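Local coordinates for protein CDP-glucose-4,6-dehydratase (Yersinia pseudotuberculosis, PDB 1RKX) that catalyses the 4,6-dehydration of CDP-D-glucose, probably by using its bound NAD for transient oxidation of the sugar, as in related short-chain dehydratases, at residues 2-14 with 240-252. Numbering follows the deposited sequence.
Sequences INNSFWQGKRVFV and SGYLLLAQKLYTD
The Phe6 ring is sandwiched: Gln247 CG sits over the centre of one face, 3.4 Å from the centroid and 10° off the normal, a CH-pi contact, while Lys10 CE lies near the rim of the opposite face. At its edge, in plane, are Trp7 CD1 and Tyr250 CG. Its CZ-CE1 corner points at the face of the Tyr250 ring in a T-shaped pair, with centroids 5.1 Å apart and planes at 82°. Tyr250 also receives Lys10 CE over a face, 4.0 Å from the centroid. Bends at chi2 (-66°) and chi4 fold the lysine into the angle between the two rings, and Lys10 NZ donates to Phe6 O at 2.7 Å, in the carbonyl plane; Tyr250 OH is hydrogen-bonded to Glu82. The Trp7 indole carries Phe6 CD2 on one face and Leu243 CD2 on the other, with Ala246 CB 3.6 Å from Trp7 CH2 at the edge. Also in its plane, a water links the indole to the helix, accepting from Trp7 NE1 and donating to Gln247 OE1 and weakly to Leu243 O. Gln247 OE1 takes a further weak bond from Asn3 N (3.4 Å). Ile2, poorly ordered, lays CD1 against Ser240 CB and Leu243 CD1. The contact joins the short N-terminal helical turn, before the first strand of the Rossmann-fold parallel sheet, to helix 236-251, which packs on that sheet, Ala246 against Phe85 and Leu245 against strand 187-192.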
loop_
_atom_site.group_PDB
_atom_site.type_symbol
_atom_site.label_atom_id
_atom_site.label_comp_id
_atom_site.label_asym_id
_atom_site.label_seq_id
_atom_site.Cartn_x
_atom_site.Cartn_y
_atom_site.Cartn_z
ATOM N N ILE C 2 -14.847 -6.887 -31.174
ATOM C CA ILE C 2 -16.190 -7.434 -30.832
ATOM C C ILE C 2 -16.726 -8.294 -31.973
ATOM O O ILE C 2 -17.006 -7.798 -33.066
ATOM C CB ILE C 2 -17.181 -6.291 -30.521
ATOM C CG1 ILE C 2 -16.737 -5.574 -29.241
ATOM C CG2 ILE C 2 -18.596 -6.839 -30.380
ATOM C CD1 ILE C 2 -17.613 -4.411 -28.844
ATOM N N ASN C 3 -16.865 -9.588 -31.698
ATOM C CA ASN C 3 -17.338 -10.559 -32.679
ATOM C C ASN C 3 -18.862 -10.612 -32.792
ATOM O O ASN C 3 -19.543 -11.136 -31.907
ATOM C CB ASN C 3 -16.798 -11.945 -32.317
ATOM C CG ASN C 3 -17.090 -12.983 -33.380
ATOM O OD1 ASN C 3 -18.242 -13.203 -33.746
ATOM N ND2 ASN C 3 -16.043 -13.629 -33.880
ATOM N N ASN C 4 -19.389 -10.077 -33.891
ATOM C CA ASN C 4 -20.829 -10.059 -34.131
ATOM C C ASN C 4 -21.378 -11.478 -34.211
ATOM O O ASN C 4 -22.463 -11.766 -33.707
ATOM C CB ASN C 4 -21.134 -9.322 -35.435
ATOM C CG ASN C 4 -20.553 -7.925 -35.463
ATOM O OD1 ASN C 4 -20.866 -7.094 -34.611
ATOM N ND2 ASN C 4 -19.697 -7.659 -36.444
ATOM N N SER C 5 -20.618 -12.359 -34.855
ATOM C CA SER C 5 -21.005 -13.754 -35.008
ATOM C C SER C 5 -21.334 -14.392 -33.661
ATOM O O SER C 5 -22.345 -15.083 -33.526
ATOM C CB SER C 5 -19.874 -14.536 -35.687
ATOM O OG SER C 5 -20.159 -15.922 -35.739
ATOM N N PHE C 6 -20.474 -14.149 -32.674
ATOM C CA PHE C 6 -20.635 -14.692 -31.324
ATOM C C PHE C 6 -21.992 -14.391 -30.693
ATOM O O PHE C 6 -22.604 -15.261 -30.080
ATOM C CB PHE C 6 -19.538 -14.138 -30.405
ATOM C CG PHE C 6 -19.733 -14.475 -28.948
ATOM C CD1 PHE C 6 -19.338 -15.712 -28.444
ATOM C CD2 PHE C 6 -20.334 -13.560 -28.083
ATOM C CE1 PHE C 6 -19.536 -16.034 -27.102
ATOM C CE2 PHE C 6 -20.537 -13.875 -26.736
ATOM C CZ PHE C 6 -20.137 -15.112 -26.246
ATOM N N TRP C 7 -22.451 -13.154 -30.840
ATOM C CA TRP C 7 -23.712 -12.733 -30.247
ATOM C C TRP C 7 -24.974 -13.286 -30.886
ATOM O O TRP C 7 -26.035 -13.304 -30.259
ATOM C CB TRP C 7 -23.765 -11.207 -30.200
ATOM C CG TRP C 7 -22.700 -10.675 -29.308
ATOM C CD1 TRP C 7 -21.456 -10.234 -29.674
ATOM C CD2 TRP C 7 -22.724 -10.664 -27.876
ATOM N NE1 TRP C 7 -20.703 -9.958 -28.555
ATOM C CE2 TRP C 7 -21.459 -10.212 -27.438
ATOM C CE3 TRP C 7 -23.695 -10.999 -26.919
ATOM C CZ2 TRP C 7 -21.135 -10.085 -26.081
ATOM C CZ3 TRP C 7 -23.370 -10.873 -25.566
ATOM C CH2 TRP C 7 -22.101 -10.420 -25.164
ATOM N N GLN C 8 -24.859 -13.752 -32.122
ATOM C CA GLN C 8 -26.012 -14.300 -32.824
ATOM C C GLN C 8 -26.673 -15.428 -32.031
ATOM O O GLN C 8 -26.052 -16.451 -31.749
ATOM C CB GLN C 8 -25.590 -14.818 -34.202
ATOM C CG GLN C 8 -26.753 -15.201 -35.103
ATOM C CD GLN C 8 -27.651 -14.018 -35.428
ATOM O OE1 GLN C 8 -27.185 -12.983 -35.905
ATOM N NE2 GLN C 8 -28.948 -14.171 -35.177
ATOM N N GLY C 9 -27.935 -15.227 -31.664
ATOM C CA GLY C 9 -28.664 -16.247 -30.929
ATOM C C GLY C 9 -28.390 -16.388 -29.438
ATOM O O GLY C 9 -29.008 -17.229 -28.785
ATOM N N LYS C 10 -27.469 -15.598 -28.890
ATOM C CA LYS C 10 -27.172 -15.685 -27.459
ATOM C C LYS C 10 -28.323 -15.112 -26.645
ATOM O O LYS C 10 -28.896 -14.082 -27.005
ATOM C CB LYS C 10 -25.889 -14.916 -27.120
ATOM C CG LYS C 10 -24.603 -15.546 -27.636
ATOM C CD LYS C 10 -24.321 -16.873 -26.954
ATOM C CE LYS C 10 -22.975 -17.445 -27.367
ATOM N NZ LYS C 10 -22.895 -17.694 -28.843
ATOM N N ARG C 11 -28.666 -15.782 -25.551
ATOM C CA ARG C 11 -29.744 -15.314 -24.692
ATOM C C ARG C 11 -29.111 -14.384 -23.657
ATOM O O ARG C 11 -28.399 -14.831 -22.760
ATOM C CB ARG C 11 -30.436 -16.499 -24.010
ATOM C CG ARG C 11 -31.016 -17.513 -24.990
ATOM C CD ARG C 11 -31.724 -18.651 -24.272
ATOM N NE ARG C 11 -33.004 -18.242 -23.700
ATOM C CZ ARG C 11 -34.084 -17.934 -24.413
ATOM N NH1 ARG C 11 -34.049 -17.986 -25.739
ATOM N NH2 ARG C 11 -35.209 -17.579 -23.802
ATOM N N VAL C 12 -29.380 -13.090 -23.797
ATOM C CA VAL C 12 -28.808 -12.079 -22.912
ATOM C C VAL C 12 -29.867 -11.363 -22.078
ATOM O O VAL C 12 -30.859 -10.851 -22.608
ATOM C CB VAL C 12 -28.015 -11.033 -23.739
ATOM C CG1 VAL C 12 -27.236 -10.099 -22.815
ATOM C CG2 VAL C 12 -27.073 -11.743 -24.700
ATOM N N PHE C 13 -29.638 -11.329 -20.768
ATOM C CA PHE C 13 -30.547 -10.692 -19.823
ATOM C C PHE C 13 -29.892 -9.384 -19.384
ATOM O O PHE C 13 -28.757 -9.386 -18.918
ATOM C CB PHE C 13 -30.752 -11.609 -18.613
ATOM C CG PHE C 13 -31.830 -11.147 -17.667
ATOM C CD1 PHE C 13 -33.167 -11.429 -17.925
ATOM C CD2 PHE C 13 -31.504 -10.456 -16.504
ATOM C CE1 PHE C 13 -34.172 -11.031 -17.032
ATOM C CE2 PHE C 13 -32.496 -10.050 -15.604
ATOM C CZ PHE C 13 -33.832 -10.339 -15.869
ATOM N N VAL C 14 -30.608 -8.276 -19.530
ATOM C CA VAL C 14 -30.067 -6.972 -19.170
ATOM C C VAL C 14 -30.932 -6.196 -18.177
ATOM O O VAL C 14 -32.053 -5.815 -18.505
ATOM C CB VAL C 14 -29.903 -6.080 -20.428
ATOM C CG1 VAL C 14 -29.328 -4.717 -20.031
ATOM C CG2 VAL C 14 -29.014 -6.772 -21.457
ATOM N N SER C 240 -18.342 -1.190 -25.407
ATOM C CA SER C 240 -17.569 -2.092 -26.256
ATOM C C SER C 240 -16.706 -2.958 -25.351
ATOM O O SER C 240 -16.501 -4.137 -25.621
ATOM C CB SER C 240 -16.697 -1.312 -27.253
ATOM O OG SER C 240 -15.700 -0.532 -26.611
ATOM N N GLY C 241 -16.218 -2.370 -24.260
ATOM C CA GLY C 241 -15.402 -3.122 -23.323
ATOM C C GLY C 241 -16.223 -4.181 -22.608
ATOM O O GLY C 241 -15.756 -5.299 -22.402
ATOM N N TYR C 242 -17.451 -3.830 -22.226
ATOM C CA TYR C 242 -18.346 -4.771 -21.543
ATOM C C TYR C 242 -18.628 -5.976 -22.446
ATOM O O TYR C 242 -18.637 -7.115 -21.992
ATOM C CB TYR C 242 -19.687 -4.107 -21.203
ATOM C CG TYR C 242 -19.627 -2.902 -20.281
ATOM C CD1 TYR C 242 -20.779 -2.165 -20.005
ATOM C CD2 TYR C 242 -18.424 -2.484 -19.707
ATOM C CE1 TYR C 242 -20.741 -1.041 -19.184
ATOM C CE2 TYR C 242 -18.376 -1.348 -18.881
ATOM C CZ TYR C 242 -19.533 -0.636 -18.629
ATOM O OH TYR C 242 -19.486 0.494 -17.841
ATOM N N LEU C 243 -18.873 -5.707 -23.726
ATOM C CA LEU C 243 -19.169 -6.770 -24.690
ATOM C C LEU C 243 -17.956 -7.668 -24.892
ATOM O O LEU C 243 -18.077 -8.892 -24.902
ATOM C CB LEU C 243 -19.608 -6.167 -26.030
ATOM C CG LEU C 243 -20.951 -5.426 -26.049
ATOM C CD1 LEU C 243 -21.081 -4.618 -27.335
ATOM C CD2 LEU C 243 -22.097 -6.422 -25.917
ATOM N N LEU C 244 -16.785 -7.054 -25.047
ATOM C CA LEU C 244 -15.548 -7.804 -25.231
ATOM C C LEU C 244 -15.301 -8.704 -24.028
ATOM O O LEU C 244 -14.935 -9.872 -24.173
ATOM C CB LEU C 244 -14.374 -6.835 -25.403
ATOM C CG LEU C 244 -12.990 -7.455 -25.579
ATOM C CD1 LEU C 244 -12.964 -8.309 -26.848
ATOM C CD2 LEU C 244 -11.948 -6.343 -25.660
ATOM N N LEU C 245 -15.496 -8.156 -22.834
ATOM C CA LEU C 245 -15.305 -8.920 -21.608
ATOM C C LEU C 245 -16.297 -10.079 -21.524
ATOM O O LEU C 245 -15.927 -11.189 -21.147
ATOM C CB LEU C 245 -15.481 -8.016 -20.383
ATOM C CG LEU C 245 -15.428 -8.705 -19.014
ATOM C CD1 LEU C 245 -14.078 -9.371 -18.812
ATOM C CD2 LEU C 245 -15.690 -7.674 -17.918
ATOM N N ALA C 246 -17.556 -9.814 -21.868
ATOM C CA ALA C 246 -18.586 -10.845 -21.820
ATOM C C ALA C 246 -18.197 -12.029 -22.698
ATOM O O ALA C 246 -18.340 -13.187 -22.301
ATOM C CB ALA C 246 -19.919 -10.276 -22.285
ATOM N N GLN C 247 -17.711 -11.729 -23.895
ATOM C CA GLN C 247 -17.321 -12.782 -24.818
ATOM C C GLN C 247 -16.210 -13.629 -24.215
ATOM O O GLN C 247 -16.256 -14.856 -24.273
ATOM C CB GLN C 247 -16.860 -12.184 -26.150
ATOM C CG GLN C 247 -16.949 -13.173 -27.296
ATOM C CD GLN C 247 -16.379 -12.631 -28.586
ATOM O OE1 GLN C 247 -16.522 -11.443 -28.893
ATOM N NE2 GLN C 247 -15.743 -13.503 -29.362
ATOM N N LYS C 248 -15.218 -12.975 -23.620
ATOM C CA LYS C 248 -14.107 -13.693 -23.016
ATOM C C LYS C 248 -14.533 -14.517 -21.808
ATOM O O LYS C 248 -14.061 -15.634 -21.626
ATOM C CB LYS C 248 -12.983 -12.726 -22.637
ATOM C CG LYS C 248 -12.175 -12.260 -23.836
ATOM C CD LYS C 248 -10.925 -11.518 -23.412
ATOM C CE LYS C 248 -9.999 -11.275 -24.594
ATOM N NZ LYS C 248 -10.643 -10.461 -25.660
ATOM N N LEU C 249 -15.418 -13.967 -20.981
ATOM C CA LEU C 249 -15.911 -14.696 -19.816
ATOM C C LEU C 249 -16.638 -15.953 -20.294
ATOM O O LEU C 249 -16.525 -17.021 -19.693
ATOM C CB LEU C 249 -16.886 -13.827 -19.014
ATOM C CG LEU C 249 -16.291 -12.673 -18.200
ATOM C CD1 LEU C 249 -17.402 -11.716 -17.782
ATOM C CD2 LEU C 249 -15.551 -13.223 -16.996
ATOM N N TYR C 250 -17.383 -15.807 -21.383
ATOM C CA TYR C 250 -18.150 -16.912 -21.943
ATOM C C TYR C 250 -17.251 -18.006 -22.512
ATOM O O TYR C 250 -17.352 -19.173 -22.124
ATOM C CB TYR C 250 -19.074 -16.392 -23.050
ATOM C CG TYR C 250 -20.059 -17.417 -23.578
ATOM C CD1 TYR C 250 -21.396 -17.391 -23.188
ATOM C CD2 TYR C 250 -19.652 -18.418 -24.464
ATOM C CE1 TYR C 250 -22.308 -18.330 -23.664
ATOM C CE2 TYR C 250 -20.556 -19.368 -24.944
ATOM C CZ TYR C 250 -21.880 -19.317 -24.541
ATOM O OH TYR C 250 -22.778 -20.251 -25.011
ATOM N N THR C 251 -16.363 -17.614 -23.419
ATOM C CA THR C 251 -15.469 -18.558 -24.081
ATOM C C THR C 251 -14.262 -19.028 -23.282
ATOM O O THR C 251 -13.952 -20.215 -23.288
ATOM C CB THR C 251 -14.961 -17.981 -25.410
ATOM O OG1 THR C 251 -14.093 -16.875 -25.142
ATOM C CG2 THR C 251 -16.128 -17.506 -26.265
ATOM N N ASP C 252 -13.579 -18.114 -22.598
ATOM C CA ASP C 252 -12.395 -18.495 -21.835
ATOM C C ASP C 252 -12.664 -18.869 -20.383
ATOM O O ASP C 252 -12.004 -19.753 -19.842
ATOM C CB ASP C 252 -11.336 -17.392 -21.910
ATOM C CG ASP C 252 -10.823 -17.179 -23.323
ATOM O OD1 ASP C 252 -10.908 -18.127 -24.130
ATOM O OD2 ASP C 252 -10.326 -16.073 -23.626
HETATM O O HOH W 1 -17.845 -9.491 -28.084
#